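Long-range contact in Rho GTPase-activating protein 15 (Homo sapiens, PDB 3BYI), which switches off Rho-type GTPases, RAC1 among them, by stimulating their hydrolysis of GTP to GDP: residues F100-P109 with N143-F151. Residues are numbered along the deposited sequence; the frame is centred on the assembly and turned at random.
Sequences FRELPEPLFP and NRDTMKVLF
Asn143 of helix 141-159 ties down Leu107, in the loop that follows helix 89-102, through its amide: ND2 gives a nearly straight hydrogen bond to Leu107 O at 2.8 Å, the acceptor lying in the amide plane. A water accepts from the same ND2 and donates to Pro106 O, so this one nitrogen holds Leu107 O directly and Pro106 O through the water, while OD1 is hydrogen-bonded to NE2 of His25 in helix 24-31. Met147, extended beyond CG, puts its methyl CE 3.6 Å from the centroid of the Phe108 ring, squarely over one face, with SD 4.2 Å from that centroid in a Met-aromatic contact. At the ring's edge, Phe108 CZ meets Phe151 CE1 at 3.9 Å. All this sits in the buried interior of the all-helical RhoGAP domain, where the loop packs on helix 141-159. Shortening Phe108 to an alanine removes the whole ring, and the Met147 methyl would then probably lose its aromatic platform, with a gap beside Phe151. The remaining contacts are apolar. With CG anti to the backbone N (chi1 -175°), Leu107 extends its end toward helix 141-159, CD2 3.7 Å from Met147 CG and CD1 3.8 Å from Thr146 CG2. That same threonine methyl meets the edge of Phe100, 3.8 Å from CE2.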
ATOM      1  N   PHE A 100       4.339  -0.049   2.310  1.00 42.85           N
ATOM      2  CA  PHE A 100       3.735   1.258   2.089  1.00 40.96           C
ATOM      3  C   PHE A 100       3.937   2.231   3.261  1.00 43.46           C
ATOM      4  O   PHE A 100       4.147   3.439   3.060  1.00 43.16           O
ATOM      5  CB  PHE A 100       2.270   1.116   1.750  1.00 44.84           C
ATOM      6  CG  PHE A 100       2.038   0.614   0.355  1.00 44.86           C
ATOM      7  CD1 PHE A 100       1.581  -0.683   0.133  1.00 46.30           C
ATOM      8  CD2 PHE A 100       2.311   1.427  -0.731  1.00 40.58           C
ATOM      9  CE1 PHE A 100       1.396  -1.148  -1.154  1.00 43.04           C
ATOM     10  CE2 PHE A 100       2.097   0.989  -2.015  1.00 45.09           C
ATOM     11  CZ  PHE A 100       1.641  -0.300  -2.232  1.00 44.22           C
ATOM     12  N   ARG A 101       3.916   1.693   4.486  1.00 44.72           N
ATOM     13  CA  ARG A 101       4.146   2.507   5.681  1.00 44.13           C
ATOM     14  C   ARG A 101       5.592   2.991   5.778  1.00 42.56           C
ATOM     15  O   ARG A 101       5.832   4.038   6.345  1.00 40.27           O
ATOM     16  CB  ARG A 101       3.762   1.758   6.986  1.00 45.70           C
ATOM     17  CG  ARG A 101       2.249   1.702   7.263  1.00 49.15           C
ATOM     18  CD  ARG A 101       1.861   0.582   8.275  1.00 55.62           C
ATOM     19  NE  ARG A 101       0.411   0.342   8.249  1.00 66.84           N
ATOM     20  CZ  ARG A 101      -0.208  -0.776   8.649  1.00 65.35           C
ATOM     21  NH1 ARG A 101       0.457  -1.809   9.153  1.00 62.65           N
ATOM     22  NH2 ARG A 101      -1.531  -0.858   8.557  1.00 63.79           N
ATOM     23  N   GLU A 102       6.533   2.223   5.230  1.00 44.62           N
ATOM     24  CA  GLU A 102       7.965   2.550   5.359  1.00 43.47           C
ATOM     25  C   GLU A 102       8.475   3.417   4.202  1.00 42.86           C
ATOM     26  O   GLU A 102       9.569   3.877   4.267  1.00 41.04           O
ATOM     27  CB  GLU A 102       8.803   1.257   5.557  1.00 41.99           C
ATOM     28  CG  GLU A 102      10.137   1.525   6.219  1.00 41.98           C
ATOM     29  CD  GLU A 102      10.858   0.280   6.637  1.00 47.12           C
ATOM     30  OE1 GLU A 102      10.216  -0.773   6.812  1.00 44.95           O
ATOM     31  OE2 GLU A 102      12.096   0.362   6.777  1.00 51.17           O
ATOM     32  N   LEU A 103       7.676   3.649   3.161  1.00 42.57           N
ATOM     33  CA  LEU A 103       8.057   4.562   2.089  1.00 43.58           C
ATOM     34  C   LEU A 103       8.390   5.865   2.741  1.00 43.00           C
ATOM     35  O   LEU A 103       7.702   6.240   3.645  1.00 43.90           O
ATOM     36  CB  LEU A 103       6.882   4.739   1.130  1.00 44.15           C
ATOM     37  CG  LEU A 103       6.585   3.542   0.223  1.00 43.79           C
ATOM     38  CD1 LEU A 103       5.391   3.810  -0.663  1.00 35.72           C
ATOM     39  CD2 LEU A 103       7.771   3.270  -0.615  1.00 36.90           C
ATOM     40  N   PRO A 104       9.481   6.552   2.343  1.00 43.97           N
ATOM     41  CA  PRO A 104       9.723   7.860   2.966  1.00 44.67           C
ATOM     42  C   PRO A 104       8.631   8.906   2.712  1.00 45.00           C
ATOM     43  O   PRO A 104       8.501   9.849   3.479  1.00 45.56           O
ATOM     44  CB  PRO A 104      11.054   8.323   2.350  1.00 43.34           C
ATOM     45  CG  PRO A 104      11.207   7.534   1.126  1.00 43.24           C
ATOM     46  CD  PRO A 104      10.526   6.212   1.371  1.00 46.94           C
ATOM     47  N   GLU A 105       7.936   8.790   1.586  1.00 44.75           N
ATOM     48  CA  GLU A 105       6.806   9.643   1.271  1.00 45.85           C
ATOM     49  C   GLU A 105       5.667   8.649   1.024  1.00 45.81           C
ATOM     50  O   GLU A 105       5.898   7.560   0.478  1.00 43.31           O
ATOM     51  CB  GLU A 105       7.085  10.501   0.034  1.00 45.48           C
ATOM     52  CG  GLU A 105       6.014  11.567  -0.223  1.00 60.55           C
ATOM     53  CD  GLU A 105       6.179  12.325  -1.550  1.00 62.64           C
ATOM     54  OE1 GLU A 105       6.873  11.838  -2.483  1.00 70.00           O
ATOM     55  OE2 GLU A 105       5.587  13.429  -1.652  1.00 63.00           O
ATOM     56  N   PRO A 106       4.450   8.974   1.490  1.00 46.25           N
ATOM     57  CA  PRO A 106       3.336   8.075   1.190  1.00 43.62           C
ATOM     58  C   PRO A 106       2.981   7.933  -0.299  1.00 44.00           C
ATOM     59  O   PRO A 106       3.322   8.786  -1.113  1.00 42.35           O
ATOM     60  CB  PRO A 106       2.159   8.658   2.028  1.00 43.62           C
ATOM     61  CG  PRO A 106       2.608   9.977   2.538  1.00 43.51           C
ATOM     62  CD  PRO A 106       4.082  10.091   2.383  1.00 45.74           C
ATOM     63  N   LEU A 107       2.260   6.851  -0.634  1.00 45.42           N
ATOM     64  CA  LEU A 107       1.810   6.615  -2.009  1.00 43.87           C
ATOM     65  C   LEU A 107       1.084   7.838  -2.577  1.00 44.54           C
ATOM     66  O   LEU A 107       1.262   8.193  -3.739  1.00 45.47           O
ATOM     67  CB  LEU A 107       0.898   5.388  -2.083  1.00 44.02           C
ATOM     68  CG  LEU A 107       0.421   4.909  -3.475  1.00 46.36           C
ATOM     69  CD1 LEU A 107       1.589   4.614  -4.390  1.00 39.81           C
ATOM     70  CD2 LEU A 107      -0.525   3.676  -3.359  1.00 34.67           C
ATOM     71  N   PHE A 108       0.253   8.442  -1.743  1.00 43.06           N
ATOM     72  CA  PHE A 108      -0.405   9.693  -2.071  1.00 43.74           C
ATOM     73  C   PHE A 108       0.545  10.802  -1.649  1.00 44.29           C
ATOM     74  O   PHE A 108       0.713  11.028  -0.425  1.00 45.68           O
ATOM     75  CB  PHE A 108      -1.716   9.812  -1.274  1.00 42.17           C
ATOM     76  CG  PHE A 108      -2.813   8.927  -1.780  1.00 41.81           C
ATOM     77  CD1 PHE A 108      -2.775   7.545  -1.572  1.00 41.23           C
ATOM     78  CD2 PHE A 108      -3.884   9.467  -2.453  1.00 41.75           C
ATOM     79  CE1 PHE A 108      -3.781   6.728  -2.032  1.00 39.03           C
ATOM     80  CE2 PHE A 108      -4.887   8.657  -2.934  1.00 41.52           C
ATOM     81  CZ  PHE A 108      -4.850   7.288  -2.714  1.00 45.19           C
ATOM     82  N   PRO A 109       1.186  11.491  -2.622  1.00 43.24           N
ATOM     83  CA  PRO A 109       2.149  12.474  -2.178  1.00 45.11           C
ATOM     84  C   PRO A 109       1.524  13.584  -1.331  1.00 47.29           C
ATOM     85  O   PRO A 109       0.393  14.026  -1.571  1.00 47.22           O
ATOM     86  CB  PRO A 109       2.742  13.023  -3.494  1.00 44.52           C
ATOM     87  CG  PRO A 109       2.410  11.951  -4.540  1.00 43.23           C
ATOM     88  CD  PRO A 109       1.088  11.454  -4.096  1.00 42.33           C
ATOM     89  N   ASN A 143       3.347   6.422  -8.820  1.00 44.52           N
ATOM     90  CA  ASN A 143       2.281   6.573  -7.801  1.00 44.15           C
ATOM     91  C   ASN A 143       0.922   6.205  -8.387  1.00 40.40           C
ATOM     92  O   ASN A 143       0.185   5.463  -7.802  1.00 40.15           O
ATOM     93  CB  ASN A 143       2.268   8.007  -7.221  1.00 42.36           C
ATOM     94  CG  ASN A 143       3.597   8.406  -6.611  1.00 45.94           C
ATOM     95  OD1 ASN A 143       4.581   8.623  -7.321  1.00 39.99           O
ATOM     96  ND2 ASN A 143       3.633   8.508  -5.286  1.00 40.10           N
ATOM     97  N   ARG A 144       0.625   6.733  -9.566  1.00 42.97           N
ATOM     98  CA  ARG A 144      -0.576   6.370 -10.299  1.00 42.60           C
ATOM     99  C   ARG A 144      -0.648   4.864 -10.613  1.00 43.97           C
ATOM    100  O   ARG A 144      -1.670   4.246 -10.406  1.00 44.91           O
ATOM    101  CB  ARG A 144      -0.628   7.140 -11.620  1.00 43.81           C
ATOM    102  CG  ARG A 144      -1.748   6.623 -12.546  1.00 49.12           C
ATOM    103  CD  ARG A 144      -2.019   7.514 -13.734  1.00 45.25           C
ATOM    104  NE  ARG A 144      -0.859   7.612 -14.583  1.00 47.91           N
ATOM    105  CZ  ARG A 144      -0.002   8.630 -14.598  1.00 56.75           C
ATOM    106  NH1 ARG A 144      -0.141   9.696 -13.811  1.00 53.40           N
ATOM    107  NH2 ARG A 144       1.012   8.571 -15.423  1.00 47.78           N
ATOM    108  N   ASP A 145       0.413   4.298 -11.201  1.00 42.83           N
ATOM    109  CA  ASP A 145       0.373   2.903 -11.594  1.00 42.83           C
ATOM    110  C   ASP A 145       0.306   1.941 -10.409  1.00 42.38           C
ATOM    111  O   ASP A 145      -0.338   0.895 -10.495  1.00 38.73           O
ATOM    112  CB  ASP A 145       1.570   2.529 -12.462  1.00 44.22           C
ATOM    113  CG  ASP A 145       1.548   3.193 -13.806  1.00 43.38           C
ATOM    114  OD1 ASP A 145       0.545   3.862 -14.165  1.00 44.79           O
ATOM    115  OD2 ASP A 145       2.568   3.053 -14.502  1.00 48.20           O
ATOM    116  N   THR A 146       0.999   2.280  -9.329  1.00 42.68           N
ATOM    117  CA  THR A 146       0.923   1.495  -8.083  1.00 42.98           C
ATOM    118  C   THR A 146      -0.487   1.600  -7.399  1.00 44.99           C
ATOM    119  O   THR A 146      -1.030   0.607  -6.884  1.00 44.77           O
ATOM    120  CB  THR A 146       2.080   1.909  -7.162  1.00 39.19           C
ATOM    121  OG1 THR A 146       3.286   1.646  -7.865  1.00 43.49           O
ATOM    122  CG2 THR A 146       2.127   1.143  -5.801  1.00 39.96           C
ATOM    123  N   MET A 147      -1.081   2.792  -7.421  1.00 46.89           N
ATOM    124  CA  MET A 147      -2.468   2.946  -6.982  1.00 47.16           C
ATOM    125  C   MET A 147      -3.411   2.096  -7.788  1.00 45.28           C
ATOM    126  O   MET A 147      -4.284   1.442  -7.236  1.00 46.67           O
ATOM    127  CB  MET A 147      -2.935   4.402  -7.116  1.00 47.30           C
ATOM    128  CG  MET A 147      -2.413   5.312  -6.021  1.00 45.40           C
ATOM    129  SD  MET A 147      -3.049   6.946  -6.236  1.00 47.40           S
ATOM    130  CE  MET A 147      -1.892   7.904  -5.230  1.00 40.20           C
ATOM    131  N   LYS A 148      -3.269   2.120  -9.106  1.00 44.87           N
ATOM    132  CA  LYS A 148      -4.155   1.318  -9.960  1.00 45.48           C
ATOM    133  C   LYS A 148      -4.061  -0.171  -9.638  1.00 44.94           C
ATOM    134  O   LYS A 148      -5.070  -0.840  -9.459  1.00 45.53           O
ATOM    135  CB  LYS A 148      -3.841   1.539 -11.424  1.00 47.02           C
ATOM    136  CG  LYS A 148      -4.868   0.920 -12.359  1.00 43.12           C
ATOM    137  CD  LYS A 148      -4.544   1.163 -13.800  1.00 48.24           C
ATOM    138  CE  LYS A 148      -5.635   0.574 -14.722  1.00 52.78           C
ATOM    139  NZ  LYS A 148      -5.684   1.353 -16.012  1.00 52.76           N
ATOM    140  N   VAL A 149      -2.840  -0.682  -9.558  1.00 44.59           N
ATOM    141  CA  VAL A 149      -2.621  -2.087  -9.249  1.00 43.81           C
ATOM    142  C   VAL A 149      -3.181  -2.433  -7.830  1.00 44.60           C
ATOM    143  O   VAL A 149      -3.896  -3.424  -7.669  1.00 46.55           O
ATOM    144  CB  VAL A 149      -1.107  -2.452  -9.438  1.00 43.27           C
ATOM    145  CG1 VAL A 149      -0.743  -3.730  -8.753  1.00 45.34           C
ATOM    146  CG2 VAL A 149      -0.736  -2.541 -10.931  1.00 43.05           C
ATOM    147  N   LEU A 150      -2.871  -1.627  -6.819  1.00 45.00           N
ATOM    148  CA  LEU A 150      -3.332  -1.919  -5.469  1.00 44.60           C
ATOM    149  C   LEU A 150      -4.867  -1.796  -5.340  1.00 43.48           C
ATOM    150  O   LEU A 150      -5.523  -2.699  -4.879  1.00 46.19           O
ATOM    151  CB  LEU A 150      -2.613  -1.034  -4.450  1.00 45.20           C
ATOM    152  CG  LEU A 150      -3.050  -1.196  -2.993  1.00 45.49           C
ATOM    153  CD1 LEU A 150      -2.690  -2.553  -2.404  1.00 37.99           C
ATOM    154  CD2 LEU A 150      -2.466  -0.077  -2.202  1.00 36.31           C
ATOM    155  N   PHE A 151      -5.446  -0.679  -5.745  1.00 45.47           N
ATOM    156  CA  PHE A 151      -6.898  -0.538  -5.673  1.00 44.51           C
ATOM    157  C   PHE A 151      -7.653  -1.556  -6.546  1.00 43.69           C
ATOM    158  O   PHE A 151      -8.705  -2.033  -6.165  1.00 43.44           O
ATOM    159  CB  PHE A 151      -7.310   0.901  -5.976  1.00 46.04           C
ATOM    160  CG  PHE A 151      -6.968   1.845  -4.859  1.00 47.02           C
ATOM    161  CD1 PHE A 151      -5.990   2.816  -5.011  1.00 48.21           C
ATOM    162  CD2 PHE A 151      -7.610   1.727  -3.641  1.00 48.86           C
ATOM    163  CE1 PHE A 151      -5.662   3.661  -3.973  1.00 46.05           C
ATOM    164  CE2 PHE A 151      -7.283   2.551  -2.587  1.00 52.42           C
ATOM    165  CZ  PHE A 151      -6.300   3.522  -2.755  1.00 44.11           C
TER
HETATM  166  O   HOH W   1       5.360   8.660  -3.183  1.00 32.84           O